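Long-range contacts in probable sugar ABC transporter, sugar-binding protein (PDB 2W7Y), which binds the blood group A-trisaccharide and probably hands such glycans to an ABC transporter for uptake by Streptococcus pneumoniae: residues T58-L62 / V340-V345; L138-N143 / S305-G309; W179-F185 / Y298-V302; V246-Q251 / A403-A409. One frame throughout, in Å; residues are numbered along the deposited sequence.

Contact 1 (T58-L62 / V340-V345); sequences TMRDL and VIFEKV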
loop_
_atom_site.group_PDB
_atom_site.type_symbol
_atom_site.label_atom_id
_atom_site.label_comp_id
_atom_site.label_asym_id
_atom_site.label_seq_id
_atom_site.Cartn_x
_atom_site.Cartn_y
_atom_site.Cartn_z
ATOM N N THR A 58 12.171 0.701 15.504
ATOM C CA THR A 58 11.366 -0.365 16.094
ATOM C C THR A 58 11.475 -1.646 15.262
ATOM O O THR A 58 11.699 -2.726 15.813
ATOM C CB THR A 58 9.884 0.050 16.222
ATOM O OG1 THR A 58 9.785 1.252 16.996
ATOM C CG2 THR A 58 9.064 -1.047 16.890
HETATM N N MSE A 59 11.333 -1.511 13.944
HETATM C CA MSE A 59 11.440 -2.642 13.022
HETATM C C MSE A 59 12.822 -3.284 13.060
HETATM O O MSE A 59 12.931 -4.506 13.126
HETATM C CB MSE A 59 11.116 -2.211 11.589
HETATM C CG MSE A 59 9.689 -1.776 11.361
HETATM SE SE MSE A 59 8.382 -3.189 11.638
HETATM C CE MSE A 59 6.949 -2.350 10.670
ATOM N N ARG A 60 13.867 -2.452 13.014
ATOM C CA ARG A 60 15.258 -2.917 13.099
ATOM C C ARG A 60 15.554 -3.621 14.424
ATOM O O ARG A 60 16.358 -4.557 14.465
ATOM C CB ARG A 60 16.251 -1.765 12.879
ATOM C CG ARG A 60 16.268 -1.201 11.461
ATOM C CD ARG A 60 17.502 -0.335 11.185
ATOM N NE ARG A 60 17.602 0.835 12.059
ATOM C CZ ARG A 60 17.052 2.021 11.810
ATOM N NH1 ARG A 60 16.344 2.221 10.708
ATOM N NH2 ARG A 60 17.212 3.013 12.675
ATOM N N ASP A 61 14.909 -3.168 15.499
ATOM C CA ASP A 61 15.010 -3.833 16.804
ATOM C C ASP A 61 14.387 -5.224 16.766
ATOM O O ASP A 61 14.930 -6.165 17.341
ATOM C CB ASP A 61 14.369 -2.988 17.912
ATOM C CG ASP A 61 15.218 -1.787 18.308
ATOM O OD1 ASP A 61 16.424 -1.765 17.982
ATOM O OD2 ASP A 61 14.676 -0.863 18.951
ATOM N N LEU A 62 13.250 -5.337 16.082
ATOM C CA LEU A 62 12.580 -6.616 15.840
ATOM C C LEU A 62 13.462 -7.608 15.081
ATOM O O LEU A 62 13.468 -8.795 15.392
ATOM C CB LEU A 62 11.272 -6.391 15.064
ATOM C CG LEU A 62 9.892 -6.448 15.741
ATOM C CD1 LEU A 62 9.878 -5.856 17.143
ATOM C CD2 LEU A 62 8.841 -5.773 14.855
ATOM N N VAL A 340 3.386 -5.706 18.692
ATOM C CA VAL A 340 4.332 -4.609 18.473
ATOM C C VAL A 340 4.032 -3.909 17.146
ATOM O O VAL A 340 4.110 -2.684 17.063
ATOM C CB VAL A 340 5.807 -5.096 18.521
ATOM C CG1 VAL A 340 6.772 -3.945 18.257
ATOM C CG2 VAL A 340 6.113 -5.748 19.867
ATOM N N ILE A 341 3.676 -4.691 16.124
ATOM C CA ILE A 341 3.274 -4.150 14.820
ATOM C C ILE A 341 2.092 -3.183 14.947
ATOM O O ILE A 341 2.066 -2.167 14.272
ATOM C CB ILE A 341 2.962 -5.270 13.765
ATOM C CG1 ILE A 341 4.215 -6.107 13.431
ATOM C CG2 ILE A 341 2.334 -4.682 12.500
ATOM C CD1 ILE A 341 5.350 -5.364 12.711
ATOM N N PHE A 342 1.134 -3.489 15.818
ATOM C CA PHE A 342 0.003 -2.585 16.050
ATOM C C PHE A 342 0.311 -1.421 17.002
ATOM O O PHE A 342 -0.022 -0.278 16.703
ATOM C CB PHE A 342 -1.243 -3.355 16.520
ATOM C CG PHE A 342 -2.453 -2.482 16.714
ATOM C CD1 PHE A 342 -3.097 -1.909 15.623
ATOM C CD2 PHE A 342 -2.940 -2.219 17.990
ATOM C CE1 PHE A 342 -4.204 -1.090 15.801
ATOM C CE2 PHE A 342 -4.050 -1.405 18.174
ATOM C CZ PHE A 342 -4.682 -0.838 17.080
ATOM N N GLU A 343 0.951 -1.714 18.135
ATOM C CA GLU A 343 1.123 -0.733 19.219
ATOM C C GLU A 343 2.304 0.234 19.056
ATOM O O GLU A 343 2.169 1.424 19.342
ATOM C CB GLU A 343 1.219 -1.436 20.578
ATOM C CG GLU A 343 -0.054 -2.146 21.022
ATOM C CD GLU A 343 0.014 -2.629 22.460
ATOM O OE1 GLU A 343 -1.032 -2.603 23.144
ATOM O OE2 GLU A 343 1.107 -3.033 22.916
ATOM N N LYS A 344 3.458 -0.282 18.634
ATOM C CA LYS A 344 4.664 0.534 18.462
ATOM C C LYS A 344 4.791 1.039 17.029
ATOM O O LYS A 344 4.950 2.239 16.792
ATOM C CB LYS A 344 5.916 -0.250 18.866
ATOM C CG LYS A 344 6.385 -0.005 20.290
ATOM C CD LYS A 344 5.536 -0.742 21.311
ATOM C CE LYS A 344 5.809 -0.238 22.719
ATOM N NZ LYS A 344 5.427 1.195 22.885
ATOM N N VAL A 345 4.747 0.105 16.085
ATOM C CA VAL A 345 4.576 0.426 14.681
ATOM C C VAL A 345 3.098 0.759 14.569
ATOM O O VAL A 345 2.257 0.008 15.053
ATOM C CB VAL A 345 4.906 -0.796 13.785
ATOM C CG1 VAL A 345 4.763 -0.448 12.309
ATOM C CG2 VAL A 345 6.298 -1.348 14.106
HETATM O O HOH W 1 7.783 2.969 16.378
#

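Contact 2 (L138-N143 / S305-G309); sequences LNYKQN and SSSGG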
loop_
_atom_site.group_PDB
_atom_site.type_symbol
_atom_site.label_atom_id
_atom_site.label_comp_id
_atom_site.label_asym_id
_atom_site.label_seq_id
_atom_site.Cartn_x
_atom_site.Cartn_y
_atom_site.Cartn_z
ATOM N N LEU A 138 -5.010 -11.970 5.774
ATOM C CA LEU A 138 -5.450 -11.653 4.414
ATOM C C LEU A 138 -4.495 -12.156 3.319
ATOM O O LEU A 138 -4.932 -12.424 2.199
ATOM C CB LEU A 138 -5.698 -10.140 4.276
ATOM C CG LEU A 138 -6.374 -9.588 3.015
ATOM C CD1 LEU A 138 -7.765 -10.184 2.809
ATOM C CD2 LEU A 138 -6.454 -8.072 3.076
ATOM N N ASN A 139 -3.206 -12.284 3.648
ATOM C CA ASN A 139 -2.206 -12.855 2.733
ATOM C C ASN A 139 -2.596 -14.239 2.220
ATOM O O ASN A 139 -2.338 -14.569 1.062
ATOM C CB ASN A 139 -0.825 -12.953 3.402
ATOM C CG ASN A 139 -0.186 -11.605 3.639
ATOM O OD1 ASN A 139 0.349 -10.981 2.719
ATOM N ND2 ASN A 139 -0.222 -11.150 4.888
ATOM N N TYR A 140 -3.218 -15.033 3.092
ATOM C CA TYR A 140 -3.525 -16.433 2.811
ATOM C C TYR A 140 -4.390 -16.628 1.569
ATOM O O TYR A 140 -4.070 -17.455 0.719
ATOM C CB TYR A 140 -4.168 -17.111 4.029
ATOM C CG TYR A 140 -4.198 -18.623 3.927
ATOM C CD1 TYR A 140 -3.070 -19.385 4.239
ATOM C CD2 TYR A 140 -5.344 -19.290 3.500
ATOM C CE1 TYR A 140 -3.084 -20.769 4.137
ATOM C CE2 TYR A 140 -5.369 -20.679 3.398
ATOM C CZ TYR A 140 -4.236 -21.409 3.719
ATOM O OH TYR A 140 -4.254 -22.781 3.622
ATOM N N LYS A 141 -5.478 -15.870 1.469
ATOM C CA LYS A 141 -6.378 -15.962 0.320
ATOM C C LYS A 141 -5.926 -15.075 -0.841
ATOM O O LYS A 141 -5.946 -15.500 -2.000
ATOM C CB LYS A 141 -7.801 -15.611 0.731
ATOM N N GLN A 142 -5.507 -13.852 -0.518
ATOM C CA GLN A 142 -5.240 -12.825 -1.525
ATOM C C GLN A 142 -3.878 -12.940 -2.225
ATOM O O GLN A 142 -3.760 -12.613 -3.406
ATOM C CB GLN A 142 -5.398 -11.441 -0.910
ATOM C CG GLN A 142 -6.064 -10.451 -1.830
ATOM C CD GLN A 142 -5.739 -9.026 -1.466
ATOM O OE1 GLN A 142 -6.638 -8.200 -1.268
ATOM N NE2 GLN A 142 -4.446 -8.724 -1.373
ATOM N N ASN A 143 -2.857 -13.387 -1.494
ATOM C CA ASN A 143 -1.542 -13.632 -2.090
ATOM C C ASN A 143 -1.387 -15.043 -2.660
ATOM O O ASN A 143 -0.281 -15.472 -2.986
ATOM C CB ASN A 143 -0.416 -13.308 -1.096
ATOM C CG ASN A 143 -0.032 -11.838 -1.105
ATOM O OD1 ASN A 143 -0.372 -11.096 -2.031
ATOM N ND2 ASN A 143 0.690 -11.412 -0.077
ATOM N N SER A 305 -8.355 -2.583 0.492
ATOM C CA SER A 305 -7.968 -3.629 1.433
ATOM C C SER A 305 -7.279 -4.765 0.708
ATOM O O SER A 305 -7.925 -5.644 0.125
ATOM C CB SER A 305 -9.166 -4.159 2.221
ATOM O OG SER A 305 -8.726 -4.964 3.303
ATOM N N SER A 306 -5.954 -4.723 0.730
ATOM C CA SER A 306 -5.152 -5.792 0.174
ATOM C C SER A 306 -4.024 -6.153 1.124
ATOM O O SER A 306 -3.904 -5.578 2.213
ATOM C CB SER A 306 -4.630 -5.424 -1.214
ATOM O OG SER A 306 -3.804 -4.284 -1.142
ATOM N N SER A 307 -3.225 -7.136 0.721
ATOM C CA SER A 307 -2.111 -7.611 1.518
ATOM C C SER A 307 -0.869 -6.791 1.219
ATOM O O SER A 307 -0.229 -6.266 2.133
ATOM C CB SER A 307 -1.842 -9.085 1.215
ATOM O OG SER A 307 -3.028 -9.850 1.343
ATOM N N GLY A 308 -0.559 -6.669 -0.072
ATOM C CA GLY A 308 0.726 -6.159 -0.535
ATOM C C GLY A 308 1.750 -7.283 -0.575
ATOM O O GLY A 308 1.503 -8.378 -0.068
ATOM N N GLY A 309 2.895 -7.022 -1.197
ATOM C CA GLY A 309 4.039 -7.921 -1.097
ATOM C C GLY A 309 4.743 -7.670 0.223
ATOM O O GLY A 309 4.705 -6.557 0.761
#

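Contact 3 (W179-F185 / Y298-V302); sequences WNTWDDF and YPAGV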
loop_
_atom_site.group_PDB
_atom_site.type_symbol
_atom_site.label_atom_id
_atom_site.label_comp_id
_atom_site.label_asym_id
_atom_site.label_seq_id
_atom_site.Cartn_x
_atom_site.Cartn_y
_atom_site.Cartn_z
ATOM N N TRP A 179 -19.309 12.071 0.749
ATOM C CA TRP A 179 -19.042 11.817 -0.671
ATOM C C TRP A 179 -19.727 10.544 -1.153
ATOM O O TRP A 179 -19.132 9.464 -1.139
ATOM C CB TRP A 179 -17.541 11.721 -0.963
ATOM C CG TRP A 179 -16.730 12.940 -0.633
ATOM C CD1 TRP A 179 -17.184 14.215 -0.459
ATOM C CD2 TRP A 179 -15.308 12.995 -0.475
ATOM N NE1 TRP A 179 -16.135 15.057 -0.183
ATOM C CE2 TRP A 179 -14.970 14.336 -0.186
ATOM C CE3 TRP A 179 -14.282 12.036 -0.542
ATOM C CZ2 TRP A 179 -13.655 14.747 0.036
ATOM C CZ3 TRP A 179 -12.970 12.445 -0.320
ATOM C CH2 TRP A 179 -12.670 13.791 -0.032
ATOM N N ASN A 180 -20.977 10.682 -1.587
ATOM C CA ASN A 180 -21.751 9.550 -2.094
ATOM C C ASN A 180 -21.442 9.231 -3.547
ATOM O O ASN A 180 -21.613 8.095 -3.986
ATOM C CB ASN A 180 -23.246 9.803 -1.908
ATOM C CG ASN A 180 -23.650 9.812 -0.447
ATOM O OD1 ASN A 180 -23.155 9.014 0.350
ATOM N ND2 ASN A 180 -24.552 10.719 -0.087
ATOM N N THR A 181 -20.989 10.246 -4.280
ATOM C CA THR A 181 -20.599 10.105 -5.682
ATOM C C THR A 181 -19.231 10.745 -5.944
ATOM O O THR A 181 -18.712 11.493 -5.113
ATOM C CB THR A 181 -21.639 10.748 -6.644
ATOM O OG1 THR A 181 -21.857 12.116 -6.276
ATOM C CG2 THR A 181 -22.969 9.992 -6.618
ATOM N N TRP A 182 -18.663 10.443 -7.110
ATOM C CA TRP A 182 -17.420 11.058 -7.573
ATOM C C TRP A 182 -17.554 12.578 -7.699
ATOM O O TRP A 182 -16.633 13.318 -7.348
ATOM C CB TRP A 182 -17.000 10.454 -8.918
ATOM C CG TRP A 182 -15.741 11.048 -9.479
ATOM C CD1 TRP A 182 -15.646 11.976 -10.475
ATOM C CD2 TRP A 182 -14.398 10.761 -9.067
ATOM N NE1 TRP A 182 -14.326 12.282 -10.714
ATOM C CE2 TRP A 182 -13.539 11.554 -9.862
ATOM C CE3 TRP A 182 -13.836 9.916 -8.098
ATOM C CZ2 TRP A 182 -12.146 11.521 -9.724
ATOM C CZ3 TRP A 182 -12.448 9.885 -7.963
ATOM C CH2 TRP A 182 -11.622 10.684 -8.773
ATOM N N ASP A 183 -18.704 13.028 -8.199
ATOM C CA ASP A 183 -18.993 14.452 -8.359
ATOM C C ASP A 183 -18.984 15.227 -7.035
ATOM O O ASP A 183 -18.559 16.381 -7.002
ATOM C CB ASP A 183 -20.313 14.654 -9.115
ATOM C CG ASP A 183 -20.207 14.289 -10.602
ATOM O OD1 ASP A 183 -21.256 14.224 -11.274
ATOM O OD2 ASP A 183 -19.083 14.072 -11.108
ATOM N N ASP A 184 -19.431 14.590 -5.952
ATOM C CA ASP A 184 -19.342 15.175 -4.606
ATOM C C ASP A 184 -17.894 15.447 -4.201
ATOM O O ASP A 184 -17.592 16.482 -3.600
ATOM C CB ASP A 184 -19.988 14.258 -3.558
ATOM C CG ASP A 184 -21.502 14.174 -3.687
ATOM O OD1 ASP A 184 -22.142 15.135 -4.167
ATOM O OD2 ASP A 184 -22.055 13.132 -3.278
ATOM N N PHE A 185 -17.012 14.500 -4.518
ATOM C CA PHE A 185 -15.583 14.614 -4.242
ATOM C C PHE A 185 -14.939 15.757 -5.030
ATOM O O PHE A 185 -14.195 16.556 -4.465
ATOM C CB PHE A 185 -14.886 13.280 -4.538
ATOM C CG PHE A 185 -13.389 13.385 -4.701
ATOM C CD1 PHE A 185 -12.571 13.700 -3.619
ATOM C CD2 PHE A 185 -12.797 13.149 -5.940
ATOM C CE1 PHE A 185 -11.199 13.793 -3.766
ATOM C CE2 PHE A 185 -11.412 13.235 -6.097
ATOM C CZ PHE A 185 -10.615 13.559 -5.009
ATOM N N TYR A 298 -12.932 6.566 0.359
ATOM C CA TYR A 298 -13.155 7.104 -0.979
ATOM C C TYR A 298 -14.641 7.154 -1.350
ATOM O O TYR A 298 -15.444 6.447 -0.737
ATOM C CB TYR A 298 -12.341 6.288 -1.994
ATOM C CG TYR A 298 -10.853 6.326 -1.718
ATOM C CD1 TYR A 298 -10.027 7.242 -2.368
ATOM C CD2 TYR A 298 -10.275 5.464 -0.784
ATOM C CE1 TYR A 298 -8.659 7.284 -2.107
ATOM C CE2 TYR A 298 -8.918 5.499 -0.515
ATOM C CZ TYR A 298 -8.114 6.411 -1.176
ATOM O OH TYR A 298 -6.766 6.449 -0.901
ATOM N N PRO A 299 -15.014 8.012 -2.335
ATOM C CA PRO A 299 -16.411 8.195 -2.765
ATOM C C PRO A 299 -17.173 6.893 -3.002
ATOM O O PRO A 299 -16.589 5.897 -3.449
ATOM C CB PRO A 299 -16.272 8.964 -4.077
ATOM C CG PRO A 299 -15.026 9.731 -3.924
ATOM C CD PRO A 299 -14.102 8.893 -3.092
ATOM N N ALA A 300 -18.471 6.929 -2.700
ATOM C CA ALA A 300 -19.363 5.764 -2.758
ATOM C C ALA A 300 -19.002 4.664 -1.747
ATOM O O ALA A 300 -19.334 3.494 -1.944
ATOM C CB ALA A 300 -19.459 5.207 -4.193
ATOM N N GLY A 301 -18.340 5.058 -0.658
ATOM C CA GLY A 301 -17.995 4.149 0.434
ATOM C C GLY A 301 -17.014 3.045 0.077
ATOM O O GLY A 301 -17.130 1.926 0.573
ATOM N N VAL A 302 -16.040 3.368 -0.773
ATOM C CA VAL A 302 -15.028 2.401 -1.202
ATOM C C VAL A 302 -13.714 2.618 -0.450
ATOM O O VAL A 302 -13.317 3.753 -0.188
ATOM C CB VAL A 302 -14.799 2.445 -2.741
ATOM C CG1 VAL A 302 -13.784 1.395 -3.185
ATOM C CG2 VAL A 302 -16.114 2.239 -3.486
HETATM O O HOH W 2 -18.304 7.485 0.772
#

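Contact 4 (V246-Q251 / A403-A409); sequences VMKEIQ and ALTESAA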
loop_
_atom_site.group_PDB
_atom_site.type_symbol
_atom_site.label_atom_id
_atom_site.label_comp_id
_atom_site.label_asym_id
_atom_site.label_seq_id
_atom_site.Cartn_x
_atom_site.Cartn_y
_atom_site.Cartn_z
ATOM N N VAL A 246 -10.389 10.534 -13.300
ATOM C CA VAL A 246 -9.243 10.807 -12.427
ATOM C C VAL A 246 -8.264 11.797 -13.075
ATOM O O VAL A 246 -7.802 12.728 -12.416
ATOM C CB VAL A 246 -8.528 9.489 -11.997
ATOM C CG1 VAL A 246 -7.307 9.767 -11.135
ATOM C CG2 VAL A 246 -9.495 8.586 -11.249
HETATM N N MSE A 247 -7.980 11.595 -14.362
HETATM C CA MSE A 247 -7.129 12.496 -15.145
HETATM C C MSE A 247 -7.662 13.925 -15.228
HETATM O O MSE A 247 -6.887 14.875 -15.194
HETATM C CB MSE A 247 -6.918 11.946 -16.556
HETATM C CG MSE A 247 -5.960 10.776 -16.625
HETATM SE SE MSE A 247 -5.793 10.077 -18.430
HETATM C CE MSE A 247 -4.264 8.909 -18.147
ATOM N N LYS A 248 -8.980 14.067 -15.350
ATOM C CA LYS A 248 -9.638 15.376 -15.339
ATOM C C LYS A 248 -9.463 16.070 -13.991
ATOM O O LYS A 248 -9.238 17.285 -13.932
ATOM C CB LYS A 248 -11.130 15.231 -15.653
ATOM C CG LYS A 248 -11.458 15.091 -17.132
ATOM C CD LYS A 248 -12.903 14.663 -17.340
ATOM C CE LYS A 248 -13.893 15.734 -16.885
ATOM N NZ LYS A 248 -15.301 15.237 -16.899
ATOM N N GLU A 249 -9.571 15.289 -12.917
ATOM C CA GLU A 249 -9.406 15.799 -11.559
ATOM C C GLU A 249 -7.946 16.127 -11.242
ATOM O O GLU A 249 -7.659 17.119 -10.571
ATOM C CB GLU A 249 -9.988 14.815 -10.537
ATOM C CG GLU A 249 -10.040 15.330 -9.099
ATOM C CD GLU A 249 -10.693 16.701 -8.955
ATOM O OE1 GLU A 249 -10.333 17.415 -8.002
ATOM O OE2 GLU A 249 -11.556 17.072 -9.779
ATOM N N ILE A 250 -7.035 15.297 -11.740
ATOM C CA ILE A 250 -5.596 15.522 -11.597
ATOM C C ILE A 250 -5.140 16.777 -12.364
ATOM O O ILE A 250 -4.254 17.509 -11.904
ATOM C CB ILE A 250 -4.796 14.259 -12.036
ATOM C CG1 ILE A 250 -4.526 13.317 -10.853
ATOM C CG2 ILE A 250 -3.454 14.635 -12.635
ATOM C CD1 ILE A 250 -5.731 12.935 -9.995
ATOM N N GLN A 251 -5.759 17.025 -13.519
ATOM C CA GLN A 251 -5.458 18.211 -14.321
ATOM C C GLN A 251 -6.001 19.475 -13.647
ATOM O O GLN A 251 -5.328 20.506 -13.615
ATOM C CB GLN A 251 -6.020 18.058 -15.736
ATOM C CG GLN A 251 -5.342 18.943 -16.776
ATOM C CD GLN A 251 -5.777 18.616 -18.189
ATOM O OE1 GLN A 251 -6.949 18.743 -18.532
ATOM N NE2 GLN A 251 -4.831 18.195 -19.017
ATOM N N ALA A 403 1.176 7.587 -16.297
ATOM C CA ALA A 403 0.151 8.168 -17.170
ATOM C C ALA A 403 -0.717 9.197 -16.441
ATOM O O ALA A 403 -1.060 10.236 -17.002
ATOM C CB ALA A 403 -0.717 7.073 -17.782
ATOM N N LEU A 404 -1.065 8.898 -15.191
ATOM C CA LEU A 404 -1.837 9.824 -14.358
ATOM C C LEU A 404 -1.029 11.075 -14.011
ATOM O O LEU A 404 -1.581 12.174 -13.968
ATOM C CB LEU A 404 -2.349 9.132 -13.091
ATOM C CG LEU A 404 -3.362 7.994 -13.270
ATOM C CD1 LEU A 404 -3.582 7.266 -11.956
ATOM C CD2 LEU A 404 -4.695 8.484 -13.853
ATOM N N THR A 405 0.271 10.898 -13.776
ATOM C CA THR A 405 1.192 12.005 -13.498
ATOM C C THR A 405 1.348 12.925 -14.715
ATOM O O THR A 405 1.256 14.149 -14.595
ATOM C CB THR A 405 2.582 11.476 -13.036
ATOM O OG1 THR A 405 2.409 10.567 -11.945
ATOM C CG2 THR A 405 3.495 12.614 -12.595
ATOM N N GLU A 406 1.568 12.320 -15.881
ATOM C CA GLU A 406 1.683 13.042 -17.145
ATOM C C GLU A 406 0.434 13.853 -17.502
ATOM O O GLU A 406 0.534 14.900 -18.150
ATOM C CB GLU A 406 2.012 12.067 -18.277
ATOM C CG GLU A 406 3.445 11.538 -18.254
ATOM C CD GLU A 406 3.610 10.195 -18.967
ATOM O OE1 GLU A 406 2.683 9.762 -19.688
ATOM O OE2 GLU A 406 4.677 9.569 -18.802
ATOM N N SER A 407 -0.731 13.368 -17.079
ATOM C CA SER A 407 -2.016 14.007 -17.399
ATOM C C SER A 407 -2.266 15.323 -16.648
ATOM O O SER A 407 -3.182 16.071 -16.994
ATOM C CB SER A 407 -3.176 13.026 -17.176
ATOM O OG SER A 407 -3.436 12.816 -15.800
ATOM N N ALA A 408 -1.450 15.595 -15.631
ATOM C CA ALA A 408 -1.534 16.835 -14.858
ATOM C C ALA A 408 -1.098 18.045 -15.667
ATOM O O ALA A 408 -1.514 19.170 -15.373
ATOM C CB ALA A 408 -0.708 16.731 -13.595
ATOM N N ALA A 409 -0.251 17.810 -16.673
ATOM C CA ALA A 409 0.198 18.867 -17.584
ATOM C C ALA A 409 -0.998 19.567 -18.226
ATOM O O ALA A 409 -1.937 18.914 -18.697
ATOM C CB ALA A 409 1.139 18.306 -18.642
#

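Contact 1 (T58-L62 / V340-V345)
Met59, modelled as selenomethionine, carries much of the apolar contact with Ile341 and Val345. Its chain bends at chi2 (-64°), turning the selenium and terminal methyl toward the other segment. There CE lies across both branches of Val345, at a tight 3.3 Å from Val345 CG1, while Met59 SE is 3.9 Å from Ile341 CD1; the Met59 side chain crosses both partners at about a right angle. One turn further on, Leu62 splits its two methyls between neighbours: CD1 meets Val340 CG1 tip to tip at 3.8 Å, and CD2 faces the end of Ile341. Thr58 contributes its methyl, CG2, which stands anti to the backbone N and fits among Val340 CG1, Lys344 CB and Val345 CG2.

Helix 54-69 is the connection between the parallel strands 39-44 and 76-81, a beta-alpha-beta unit of the kind from which the lobes of solute-binding proteins are built, and helix 335-343 returns late in the chain to cover it. Met59 also touches Tyr46 and Gln155, and its side chain is about 6 Å from the bound galactose.

The polar link runs through water. One molecule lies 2.7 Å from Thr58 OG1 and donates to Lys344 O at 3.0 Å; Thr58 OG1 is also hydrogen-bonded to Pro54 O. Val340 O, for its part, accepts from both Lys344 N and Val345 N.

Contact 2 (L138-N143 / S305-G309)
Leu138, Asn139, Gln142 and Asn143, on and around the short helix 139-142, pack against the chain from Ser305 to Gly308 and the side chain of Ser307 in a buried, largely polar contact. The second segment leaves strand 302-306 of one sheet and leads to strand 311-313 of another, consistent with one of the crossings between the lobes of a two-lobed solute-binding protein. It also runs near the sugar: Gly308 lies about 7 Å from both the bound galactose and the N-acetylgalactosamine.

Leu138 supplies the apolar end. With CG anti to the backbone N (chi1 -170°), its CD2 reaches the chain itself, 3.7 Å from Ser306 C, and its CG lies at the same distance from Ser307 OG. Ser307 points toward the helix and touches all four residues: Gln142 CB lies 3.6 Å from Ser307 OG, and Asn139 OD1 comes within 3.3 Å of Ser307 CB. The amide of Asn139 is anchored on its nitrogen side, where ND2 bonds to Val136 O and His153 O. His153 ND1 in turn bonds to Ser307 O, and Asp390 OD1 takes the N-H of Gly308, so both ends of the Ser307-Gly308 peptide are bonded outside the helix.

A direct tie between the segments comes from Asn143, just past the helix. Its ND2, which also makes a weak bond to Thr151 O, donates to Gly308 O over 3.1 Å with a nearly straight N-H...O angle of 175°; the acceptor lies in the plane of the Asn143 amide.

Contact 3 (W179-F185 / Y298-V302)
Pro299 fits its ring among the side chains of Trp179, Trp182 and Phe185. Its CG is 3.6 Å from Phe185 CB, and its CD approaches Trp179 CE3 at 4.1 Å, the proline and Trp179 lying side by side and pointing the same way. The backbones meet too. Ala300 N donates to Trp179 O at 3.0 Å (155° at the hydrogen), and Pro299 CA adds a CA-H...O contact of 3.4 Å to that same Trp179 O. A water near this carbonyl accepts from Gly301 N at 2.8 Å.

The loop keeps its shape through a G1 beta bulge, in which Gly301 and Val302 both face Tyr298: Tyr298 N bonds to Val302 O and Val302 N to Tyr298 O. Ala300 takes a positive phi of 65°, and its CB ends up beside Asn180 O. This loop joins strands 293-296 and 302-306, both partners of strand 157-164, whose Leu161 touches Trp179 and Tyr298.

Within the first segment, Phe185 contacts both tryptophans. CG stands anti to its backbone N (chi1 162°), which brings CD1 3.5 Å above one face of Trp179, toward the rim, while CD2 lies over a face of Trp182. A capping box starts helix 182-193: Thr181 N donates to Asp184 OD2 at 3.2 Å, from above the carboxylate plane, and Asp184 N returns a weak bond to Thr181 OG1. Further out, Trp182 packs on Val214 of helix 207-215, and Phe185 on Leu210 of the same helix.

Contact 4 (V246-Q251 / A403-A409)
Ala403 meets the far end of Met247, a selenomethionine whose chain runs extended beyond CG (chi2 178°) so that CE lies 4.0 Å from Ala403 CB. Next comes Leu404: its CD2 is 3.8 Å from Met247 CG and close to Val246 CG1 as well, bridging two neighbouring residues of helix 237-252. The carbonyl of Leu404 has Ile250 CG2 beside it at 3.4 Å.

Ser407 is aimed at the other helix, and its hydroxyl bonds to its own chain while still lying against Met247. A chi1 of 73° holds OG between the backbone N and the carbonyl carbon, where it donates to Leu404 O at 2.7 Å; what it offers Met247 is a van der Waals contact, OG to Met247 CG 3.3 Å. A type I beta turn runs from Glu406 to Ala409. Within it the small Ala408 allows a close approach, its CA only 4.2 Å from Gln251 CA, and its methyl packs on Ile250 CG2. At Ala409 the carbonyl accepts from Gln251 NE2 at 3.0 Å. Helix 414-427 flanks the pair, with Val418 and Thr421 against Met247.

Chemically, the two segments are joined by apolar packing around a serine whose polar group is satisfied locally, while Gln251 NE2 bonds both to the turn, at Ala409 O, and to Val412 O on the way to helix 414-427.

From the N terminus, helix 54-69 comes first, and contact 1 closes a long loop when 340-345 returns to it. Contact 2 lies wholly within that loop, joining 138-143 to the exit of strand 302-306. Contact 3 lies within contact 2 in turn, setting the start of helix 182-193 against the loop between strands 293-296 and 302-306. Contact 4 crosses all three, tying helix 237-252, inside their loops, to the last part of helix 394-406 and the turn after it, beyond them. In space contacts 3 and 4 touch, through Trp182 and Phe185 against Val246 and Glu249, while contact 1 sits across the chain's centre from both.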